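Local coordinates for conserved domain protein (Streptococcus pneumoniae, PDB 2I7R) that is of unknown function but belongs to the glyoxalase, bleomycin resistance protein and dioxygenase superfamily, at residues 7-15 against 58-67; 95-103 against 110-118. One frame throughout, in Å; residues are numbered along the deposited sequence.

From the N terminus, strand 5-12 is the outermost strand, within this chain, of the first four-stranded sheet, and contact 1 closes a loop of 42 residues when 58-67 returns to it, its last three residues already opening strand 65-70 of the second sheet. Contact 2 follows in series, neither nested in contact 1 nor crossing it: strands 100-105 and 111-116 form a hairpin, with six residues between 95-103 and 110-118. The centres lie about 21 Å apart, yet the contacts meet in the second sheet, where I67 O is 2.9 Å from D113 N. Contact 1 thus ties the two sheets together, while contact 2 joins the two central strands of the second; both also touch the second subunit.

Contact 1: 7-15 against 58-67; sequences NQLDIIVSN and LENFQSGIII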
loop_
_atom_site.group_PDB
_atom_site.type_symbol
_atom_site.label_atom_id
_atom_site.label_comp_id
_atom_site.label_asym_id
_atom_site.label_seq_id
_atom_site.Cartn_x
_atom_site.Cartn_y
_atom_site.Cartn_z
ATOM N N ASN A 7 6.874 -4.775 2.068
ATOM C CA ASN A 7 8.124 -3.999 2.130
ATOM C C ASN A 7 8.015 -2.709 1.336
ATOM O O ASN A 7 8.682 -1.736 1.634
ATOM C CB ASN A 7 9.247 -4.797 1.396
ATOM C CG ASN A 7 10.311 -5.226 2.309
ATOM O OD1 ASN A 7 10.088 -5.310 3.504
ATOM N ND2 ASN A 7 11.483 -5.502 1.785
ATOM N N GLN A 8 7.258 -2.779 0.247
ATOM C CA GLN A 8 7.231 -1.736 -0.767
ATOM C C GLN A 8 5.843 -1.657 -1.395
ATOM O O GLN A 8 5.212 -2.670 -1.685
ATOM C CB GLN A 8 8.279 -2.044 -1.842
ATOM C CG GLN A 8 8.384 -1.006 -2.926
ATOM C CD GLN A 8 9.498 -1.306 -3.947
ATOM O OE1 GLN A 8 10.581 -1.784 -3.588
ATOM N NE2 GLN A 8 9.233 -1.002 -5.219
ATOM N N LEU A 9 5.380 -0.440 -1.605
ATOM C CA LEU A 9 4.122 -0.227 -2.263
ATOM C C LEU A 9 4.400 0.742 -3.398
ATOM O O LEU A 9 5.040 1.781 -3.191
ATOM C CB LEU A 9 3.109 0.358 -1.265
ATOM C CG LEU A 9 1.803 0.925 -1.814
ATOM C CD1 LEU A 9 0.889 -0.196 -2.377
ATOM C CD2 LEU A 9 1.100 1.725 -0.737
ATOM N N ASP A 10 3.974 0.383 -4.610
ATOM C CA ASP A 10 4.078 1.320 -5.721
ATOM C C ASP A 10 2.710 1.914 -6.025
ATOM O O ASP A 10 1.722 1.207 -6.038
ATOM C CB ASP A 10 4.557 0.646 -7.005
ATOM C CG ASP A 10 5.862 -0.101 -6.849
ATOM O OD1 ASP A 10 6.527 0.009 -5.803
ATOM O OD2 ASP A 10 6.193 -0.829 -7.811
ATOM N N ILE A 11 2.693 3.196 -6.339
ATOM C CA ILE A 11 1.514 3.887 -6.854
ATOM C C ILE A 11 1.828 4.312 -8.290
ATOM O O ILE A 11 2.826 5.015 -8.539
ATOM C CB ILE A 11 1.147 5.182 -6.034
ATOM C CG1 ILE A 11 1.228 4.955 -4.508
ATOM C CG2 ILE A 11 -0.223 5.754 -6.523
ATOM C CD1 ILE A 11 0.370 3.776 -3.996
ATOM N N ILE A 12 0.973 3.895 -9.219
ATOM C CA ILE A 12 1.159 4.234 -10.633
ATOM C C ILE A 12 0.399 5.545 -10.912
ATOM O O ILE A 12 -0.835 5.640 -10.672
ATOM C CB ILE A 12 0.627 3.131 -11.548
ATOM C CG1 ILE A 12 1.169 1.761 -11.164
ATOM C CG2 ILE A 12 0.880 3.459 -13.012
ATOM C CD1 ILE A 12 2.647 1.764 -10.796
ATOM N N VAL A 13 1.145 6.543 -11.388
ATOM C CA VAL A 13 0.634 7.903 -11.628
ATOM C C VAL A 13 1.258 8.483 -12.917
ATOM O O VAL A 13 2.371 8.113 -13.278
ATOM C CB VAL A 13 0.879 8.847 -10.403
ATOM C CG1 VAL A 13 0.190 8.297 -9.138
ATOM C CG2 VAL A 13 2.395 9.099 -10.140
ATOM N N SER A 14 0.565 9.392 -13.601
ATOM C CA SER A 14 1.110 9.965 -14.846
ATOM C C SER A 14 2.114 11.096 -14.628
ATOM O O SER A 14 2.956 11.359 -15.493
ATOM C CB SER A 14 -0.009 10.452 -15.762
ATOM O OG SER A 14 -0.696 11.497 -15.113
ATOM N N ASN A 15 2.052 11.755 -13.477
ATOM C CA ASN A 15 2.901 12.921 -13.264
ATOM C C ASN A 15 3.700 12.802 -11.977
ATOM O O ASN A 15 3.426 13.467 -10.972
ATOM C CB ASN A 15 2.064 14.198 -13.281
ATOM C CG ASN A 15 2.917 15.447 -13.328
ATOM O OD1 ASN A 15 4.150 15.398 -13.172
ATOM N ND2 ASN A 15 2.268 16.589 -13.520
ATOM N N LEU A 58 -1.904 -2.487 -16.268
ATOM C CA LEU A 58 -2.811 -1.941 -15.236
ATOM C C LEU A 58 -3.123 -0.479 -15.571
ATOM O O LEU A 58 -2.570 0.074 -16.520
ATOM C CB LEU A 58 -2.213 -2.108 -13.808
ATOM C CG LEU A 58 -0.771 -1.643 -13.517
ATOM C CD1 LEU A 58 -0.566 -0.242 -13.975
ATOM C CD2 LEU A 58 -0.388 -1.768 -12.044
ATOM N N GLU A 59 -3.982 0.151 -14.786
ATOM C CA GLU A 59 -4.329 1.547 -15.014
ATOM C C GLU A 59 -3.649 2.443 -13.981
ATOM O O GLU A 59 -3.184 1.967 -12.956
ATOM C CB GLU A 59 -5.851 1.697 -14.946
ATOM C CG GLU A 59 -6.587 0.751 -15.842
ATOM C CD GLU A 59 -8.104 0.911 -15.755
ATOM O OE1 GLU A 59 -8.606 1.419 -14.743
ATOM O OE2 GLU A 59 -8.806 0.524 -16.690
ATOM N N ASN A 60 -3.567 3.737 -14.241
ATOM C CA ASN A 60 -3.159 4.653 -13.190
ATOM C C ASN A 60 -4.114 4.576 -12.007
ATOM O O ASN A 60 -5.318 4.197 -12.128
ATOM C CB ASN A 60 -3.004 6.095 -13.697
ATOM C CG ASN A 60 -1.920 6.213 -14.769
ATOM O OD1 ASN A 60 -1.092 5.317 -14.936
ATOM N ND2 ASN A 60 -1.955 7.281 -15.515
ATOM N N PHE A 61 -3.542 4.885 -10.852
ATOM C CA PHE A 61 -4.239 4.825 -9.599
ATOM C C PHE A 61 -5.368 5.815 -9.673
ATOM O O PHE A 61 -5.176 6.913 -10.150
ATOM C CB PHE A 61 -3.314 5.195 -8.422
ATOM C CG PHE A 61 -4.024 5.153 -7.091
ATOM C CD1 PHE A 61 -4.368 3.926 -6.514
ATOM C CD2 PHE A 61 -4.406 6.323 -6.450
ATOM C CE1 PHE A 61 -5.037 3.873 -5.286
ATOM C CE2 PHE A 61 -5.107 6.278 -5.217
ATOM C CZ PHE A 61 -5.422 5.063 -4.638
ATOM N N GLN A 62 -6.528 5.404 -9.205
ATOM C CA GLN A 62 -7.673 6.274 -9.057
ATOM C C GLN A 62 -7.971 6.539 -7.576
ATOM O O GLN A 62 -7.678 7.614 -7.051
ATOM C CB GLN A 62 -8.866 5.691 -9.831
ATOM C CG GLN A 62 -8.657 5.878 -11.377
ATOM C CD GLN A 62 -9.706 5.194 -12.235
ATOM O OE1 GLN A 62 -10.898 5.180 -11.895
ATOM N NE2 GLN A 62 -9.264 4.622 -13.379
ATOM N N SER A 63 -8.533 5.564 -6.881
ATOM C CA SER A 63 -8.890 5.783 -5.479
ATOM C C SER A 63 -8.886 4.442 -4.756
ATOM O O SER A 63 -8.493 3.446 -5.327
ATOM C CB SER A 63 -10.268 6.500 -5.364
ATOM O OG SER A 63 -10.451 7.122 -4.078
ATOM N N GLY A 64 -9.302 4.434 -3.494
ATOM C CA GLY A 64 -9.583 3.176 -2.824
ATOM C C GLY A 64 -8.523 2.638 -1.900
ATOM O O GLY A 64 -8.553 1.482 -1.555
ATOM N N ILE A 65 -7.581 3.465 -1.466
ATOM C CA ILE A 65 -6.666 2.995 -0.430
ATOM C C ILE A 65 -6.450 4.041 0.651
ATOM O O ILE A 65 -6.689 5.230 0.439
ATOM C CB ILE A 65 -5.281 2.523 -0.995
ATOM C CG1 ILE A 65 -4.360 3.730 -1.253
ATOM C CG2 ILE A 65 -5.492 1.527 -2.223
ATOM C CD1 ILE A 65 -2.944 3.383 -1.809
ATOM N N ILE A 66 -6.032 3.567 1.814
ATOM C CA ILE A 66 -5.545 4.433 2.891
ATOM C C ILE A 66 -4.173 3.896 3.298
ATOM O O ILE A 66 -4.003 2.707 3.559
ATOM C CB ILE A 66 -6.535 4.460 4.105
ATOM C CG1 ILE A 66 -7.895 5.055 3.651
ATOM C CG2 ILE A 66 -5.956 5.239 5.272
ATOM C CD1 ILE A 66 -9.004 5.015 4.682
ATOM N N ILE A 67 -3.204 4.801 3.306
ATOM C CA ILE A 67 -1.823 4.515 3.670
ATOM C C ILE A 67 -1.675 5.039 5.089
ATOM O O ILE A 67 -1.709 6.269 5.294
ATOM C CB ILE A 67 -0.858 5.294 2.734
ATOM C CG1 ILE A 67 -0.802 4.670 1.312
ATOM C CG2 ILE A 67 0.485 5.438 3.351
ATOM C CD1 ILE A 67 -0.219 5.678 0.306
#
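I11 carries the apolar centre and uses two branches: its CD1 meets I65 CD1 tip to tip at 4.0 Å, and its CG2 lies against F61 CB at 3.7 Å. With CG2 anti to the backbone N (chi1 of CG1 -44°), that methyl runs alongside the start of the F61 side chain, both pointing the same way. L110, which touches I11, F61 and I65, adds to this cluster. Two residues earlier on the strand, L9 CD2 lies 4.1 Å from I67 CG1. I12 points to the other part of 58-67, where its side chain crosses that of L58, with I12 CG1 3.9 Å from L58 CD1.

Toward the polar edge, the backbone supplies one nearly straight bond: F61 N donates to I12 O over 2.8 Å (174° at the hydrogen), the donor tilted 20° from the carbonyl plane. The N60 side chain crosses that of I12 at about a right angle, OD1 lying 3.3 Å from I12 CG2, while that oxygen is hydrogen-bonded to H54 NE2. On its other end, ND2 passes S14 CB at 3.7 Å.

Both strands also pair with the second subunit in an antiparallel ladder, an arrangement consistent with the paired βαβββ modules of the glyoxalase fold.

Contact 2: 95-103 against 110-118; sequences TDWGTESLL and LVLDFYRMK
L103 and V111 mark the tightly packed end: L103 CD2 stands only 3.5 Å from V111 CG1, closer than usual for carbons, as the two side chains cross. Both also touch V56 of the second subunit, so this end is buried. The strands run antiparallel at 162°, their axes 4.6 Å apart at closest approach.

Next to this pair, D113 turns its carboxylate back over the neighbouring strand. Its CG is anti to the backbone N (chi1 175°), which brings OD1 to L102 N at 3.2 Å, met nearly along the C-O axis. The same N-H has a second, weak bond to F114 O, whereas F114 N gives L102 O a sounder one of 2.9 Å. D113 OD1 also lies 3.1 Å from L102 O, acceptor against acceptor with no bond between them, and its other oxygen is taken by H68 ND1.

On the face shared with L102 and F114, E100 and R116 form a salt bridge, OE1 to NH1 at 3.0 Å. R116 bends at chi3 to offer NH1 in its guanidinium plane; the oxygen is met on its anti side, with the two planes 69° apart. Backbone bonds in both directions join these residues, and V74 touches both side chains.

Beyond T99 water bridges join the direct contacts, among them K118 CG against W97 O. One water accepts from K118 N, donates to W97 O and is hydrogen-bonded to T99 OG1; another donates to G98 O and accepts from R116 NH2. The nearby T95-G98 type I turn is held internally: T95 OG1 accepts from W97 N, an ST turn, and from T99 N.

The chemistry therefore changes along the hairpin, from apolar contact at the subunit interface to charge pairing and solvent bridges at the C terminus. With D75 close to E100 OE2, the R116 charge would probably offset acidic crowding there.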
loop_
_atom_site.group_PDB
_atom_site.type_symbol
_atom_site.label_atom_id
_atom_site.label_comp_id
_atom_site.label_asym_id
_atom_site.label_seq_id
_atom_site.Cartn_x
_atom_site.Cartn_y
_atom_site.Cartn_z
ATOM N N THR A 95 -9.914 6.619 19.372
ATOM C CA THR A 95 -10.836 5.561 19.710
ATOM C C THR A 95 -10.804 5.339 21.217
ATOM O O THR A 95 -9.850 5.723 21.898
ATOM C CB THR A 95 -10.497 4.223 18.997
ATOM O OG1 THR A 95 -9.264 3.677 19.499
ATOM C CG2 THR A 95 -10.428 4.416 17.484
ATOM N N ASP A 96 -11.833 4.688 21.735
ATOM C CA ASP A 96 -11.840 4.346 23.144
ATOM C C ASP A 96 -10.605 3.547 23.584
ATOM O O ASP A 96 -10.305 3.500 24.783
ATOM C CB ASP A 96 -13.149 3.653 23.566
ATOM C CG ASP A 96 -13.222 3.453 25.096
ATOM O OD1 ASP A 96 -13.150 4.476 25.843
ATOM O OD2 ASP A 96 -13.288 2.269 25.540
ATOM N N TRP A 97 -9.866 2.948 22.638
ATOM C CA TRP A 97 -8.641 2.209 22.992
ATOM C C TRP A 97 -7.391 3.032 22.811
ATOM O O TRP A 97 -6.301 2.511 22.862
ATOM C CB TRP A 97 -8.548 0.833 22.261
ATOM C CG TRP A 97 -9.754 0.026 22.543
ATOM C CD1 TRP A 97 -9.897 -0.916 23.515
ATOM C CD2 TRP A 97 -11.022 0.148 21.904
ATOM N NE1 TRP A 97 -11.171 -1.404 23.510
ATOM C CE2 TRP A 97 -11.892 -0.767 22.536
ATOM C CE3 TRP A 97 -11.508 0.932 20.840
ATOM C CZ2 TRP A 97 -13.219 -0.914 22.161
ATOM C CZ3 TRP A 97 -12.835 0.795 20.463
ATOM C CH2 TRP A 97 -13.681 -0.125 21.129
ATOM N N GLY A 98 -7.543 4.335 22.599
ATOM C CA GLY A 98 -6.388 5.239 22.526
ATOM C C GLY A 98 -5.723 5.361 21.164
ATOM O O GLY A 98 -4.567 5.796 21.064
ATOM N N THR A 99 -6.421 4.966 20.109
ATOM C CA THR A 99 -5.842 5.100 18.786
ATOM C C THR A 99 -6.216 6.443 18.250
ATOM O O THR A 99 -7.360 6.684 17.941
ATOM C CB THR A 99 -6.273 3.985 17.837
ATOM O OG1 THR A 99 -5.835 2.736 18.399
ATOM C CG2 THR A 99 -5.640 4.218 16.389
ATOM N N GLU A 100 -5.245 7.343 18.198
ATOM C CA GLU A 100 -5.515 8.678 17.696
ATOM C C GLU A 100 -5.127 8.704 16.206
ATOM O O GLU A 100 -4.078 8.186 15.831
ATOM C CB GLU A 100 -4.720 9.719 18.477
ATOM C CG GLU A 100 -5.139 11.157 18.180
ATOM C CD GLU A 100 -4.096 12.174 18.622
ATOM O OE1 GLU A 100 -3.048 11.816 19.234
ATOM O OE2 GLU A 100 -4.350 13.359 18.363
ATOM N N SER A 101 -5.981 9.283 15.374
ATOM C CA SER A 101 -5.671 9.381 13.956
ATOM C C SER A 101 -6.068 10.707 13.325
ATOM O O SER A 101 -6.830 11.465 13.872
ATOM C CB SER A 101 -6.294 8.215 13.180
ATOM O OG SER A 101 -7.686 8.383 13.093
ATOM N N LEU A 102 -5.507 10.935 12.154
ATOM C CA LEU A 102 -5.655 12.151 11.371
ATOM C C LEU A 102 -5.615 11.678 9.918
ATOM O O LEU A 102 -4.610 11.115 9.464
ATOM C CB LEU A 102 -4.477 13.095 11.634
ATOM C CG LEU A 102 -4.264 14.305 10.722
ATOM C CD1 LEU A 102 -5.463 15.267 10.845
ATOM C CD2 LEU A 102 -2.927 15.001 11.055
ATOM N N LEU A 103 -6.710 11.909 9.215
ATOM C CA LEU A 103 -6.855 11.512 7.823
ATOM C C LEU A 103 -6.711 12.696 6.895
ATOM O O LEU A 103 -7.414 13.696 7.060
ATOM C CB LEU A 103 -8.215 10.860 7.625
ATOM C CG LEU A 103 -7.865 9.400 7.871
ATOM C CD1 LEU A 103 -8.608 8.835 9.053
ATOM C CD2 LEU A 103 -7.968 8.556 6.578
ATOM N N LEU A 110 -4.751 9.685 -3.396
ATOM C CA LEU A 110 -4.237 8.966 -2.195
ATOM C C LEU A 110 -4.808 9.609 -0.958
ATOM O O LEU A 110 -5.014 10.819 -0.961
ATOM C CB LEU A 110 -2.720 8.999 -2.067
ATOM C CG LEU A 110 -1.979 8.367 -3.247
ATOM C CD1 LEU A 110 -0.579 8.864 -3.315
ATOM C CD2 LEU A 110 -2.085 6.887 -3.148
ATOM N N VAL A 111 -5.035 8.790 0.065
ATOM C CA VAL A 111 -5.485 9.211 1.391
ATOM C C VAL A 111 -4.470 8.674 2.417
ATOM O O VAL A 111 -4.054 7.508 2.377
ATOM C CB VAL A 111 -6.921 8.654 1.734
ATOM C CG1 VAL A 111 -7.317 8.974 3.204
ATOM C CG2 VAL A 111 -8.029 9.133 0.689
ATOM N N LEU A 112 -4.061 9.537 3.324
ATOM C CA LEU A 112 -3.028 9.164 4.286
ATOM C C LEU A 112 -3.618 9.284 5.678
ATOM O O LEU A 112 -4.418 10.195 5.942
ATOM C CB LEU A 112 -1.759 10.023 4.139
ATOM C CG LEU A 112 -0.910 9.680 2.884
ATOM C CD1 LEU A 112 -1.493 10.322 1.646
ATOM C CD2 LEU A 112 0.570 10.108 3.047
ATOM N N ASP A 113 -3.225 8.357 6.547
ATOM C CA ASP A 113 -3.566 8.443 7.971
ATOM C C ASP A 113 -2.284 8.529 8.773
ATOM O O ASP A 113 -1.436 7.648 8.684
ATOM C CB ASP A 113 -4.390 7.217 8.387
ATOM C CG ASP A 113 -4.692 7.169 9.880
ATOM O OD1 ASP A 113 -4.816 8.234 10.504
ATOM O OD2 ASP A 113 -4.810 6.062 10.423
ATOM N N PHE A 114 -2.120 9.626 9.508
ATOM C CA PHE A 114 -1.073 9.729 10.521
ATOM C C PHE A 114 -1.699 9.344 11.878
ATOM O O PHE A 114 -2.607 10.022 12.356
ATOM C CB PHE A 114 -0.491 11.147 10.540
ATOM C CG PHE A 114 0.126 11.568 9.223
ATOM C CD1 PHE A 114 1.473 11.341 8.970
ATOM C CD2 PHE A 114 -0.646 12.175 8.235
ATOM C CE1 PHE A 114 2.055 11.743 7.755
ATOM C CE2 PHE A 114 -0.079 12.584 7.010
ATOM C CZ PHE A 114 1.266 12.363 6.763
ATOM N N TYR A 115 -1.226 8.249 12.475
ATOM C CA TYR A 115 -1.872 7.695 13.658
ATOM C C TYR A 115 -0.870 7.253 14.745
ATOM O O TYR A 115 0.304 7.082 14.476
ATOM C CB TYR A 115 -2.832 6.525 13.281
ATOM C CG TYR A 115 -2.126 5.190 13.057
ATOM C CD1 TYR A 115 -2.203 4.163 13.996
ATOM C CD2 TYR A 115 -1.359 4.979 11.910
ATOM C CE1 TYR A 115 -1.534 2.945 13.785
ATOM C CE2 TYR A 115 -0.716 3.789 11.686
ATOM C CZ TYR A 115 -0.803 2.774 12.624
ATOM O OH TYR A 115 -0.118 1.614 12.372
ATOM N N ARG A 116 -1.370 7.105 15.969
ATOM C CA ARG A 116 -0.608 6.504 17.069
ATOM C C ARG A 116 -1.522 5.700 17.968
ATOM O O ARG A 116 -2.701 5.943 18.036
ATOM C CB ARG A 116 0.225 7.537 17.885
ATOM C CG ARG A 116 -0.490 8.796 18.253
ATOM C CD ARG A 116 0.291 9.627 19.354
ATOM N NE ARG A 116 0.167 8.918 20.595
ATOM C CZ ARG A 116 -0.919 8.915 21.373
ATOM N NH1 ARG A 116 -1.972 9.674 21.112
ATOM N NH2 ARG A 116 -0.930 8.136 22.447
HETATM N N MSE A 117 -0.964 4.729 18.658
HETATM C CA MSE A 117 -1.766 3.840 19.496
HETATM C C MSE A 117 -1.413 3.914 21.008
HETATM O O MSE A 117 -0.339 4.378 21.341
HETATM C CB MSE A 117 -1.641 2.419 18.948
HETATM C CG MSE A 117 -2.159 2.305 17.511
HETATM SE SE MSE A 117 -2.099 0.480 16.795
HETATM C CE MSE A 117 -0.191 0.385 16.369
ATOM N N LYS A 118 -2.342 3.490 21.888
ATOM C CA LYS A 118 -2.090 3.246 23.333
ATOM C C LYS A 118 -0.615 3.106 23.572
ATOM O O LYS A 118 0.002 2.123 23.118
ATOM C CB LYS A 118 -2.694 1.904 23.791
ATOM C CG LYS A 118 -3.959 1.918 24.588
ATOM C CD LYS A 118 -4.110 0.540 25.230
ATOM C CE LYS A 118 -5.557 0.064 25.254
ATOM N NZ LYS A 118 -5.845 -1.041 26.274
ATOM O OXT LYS A 118 -0.019 3.957 24.220
HETATM O O HOH W 1 -4.670 2.280 20.794
HETATM O O HOH W 2 -3.514 7.672 22.900
#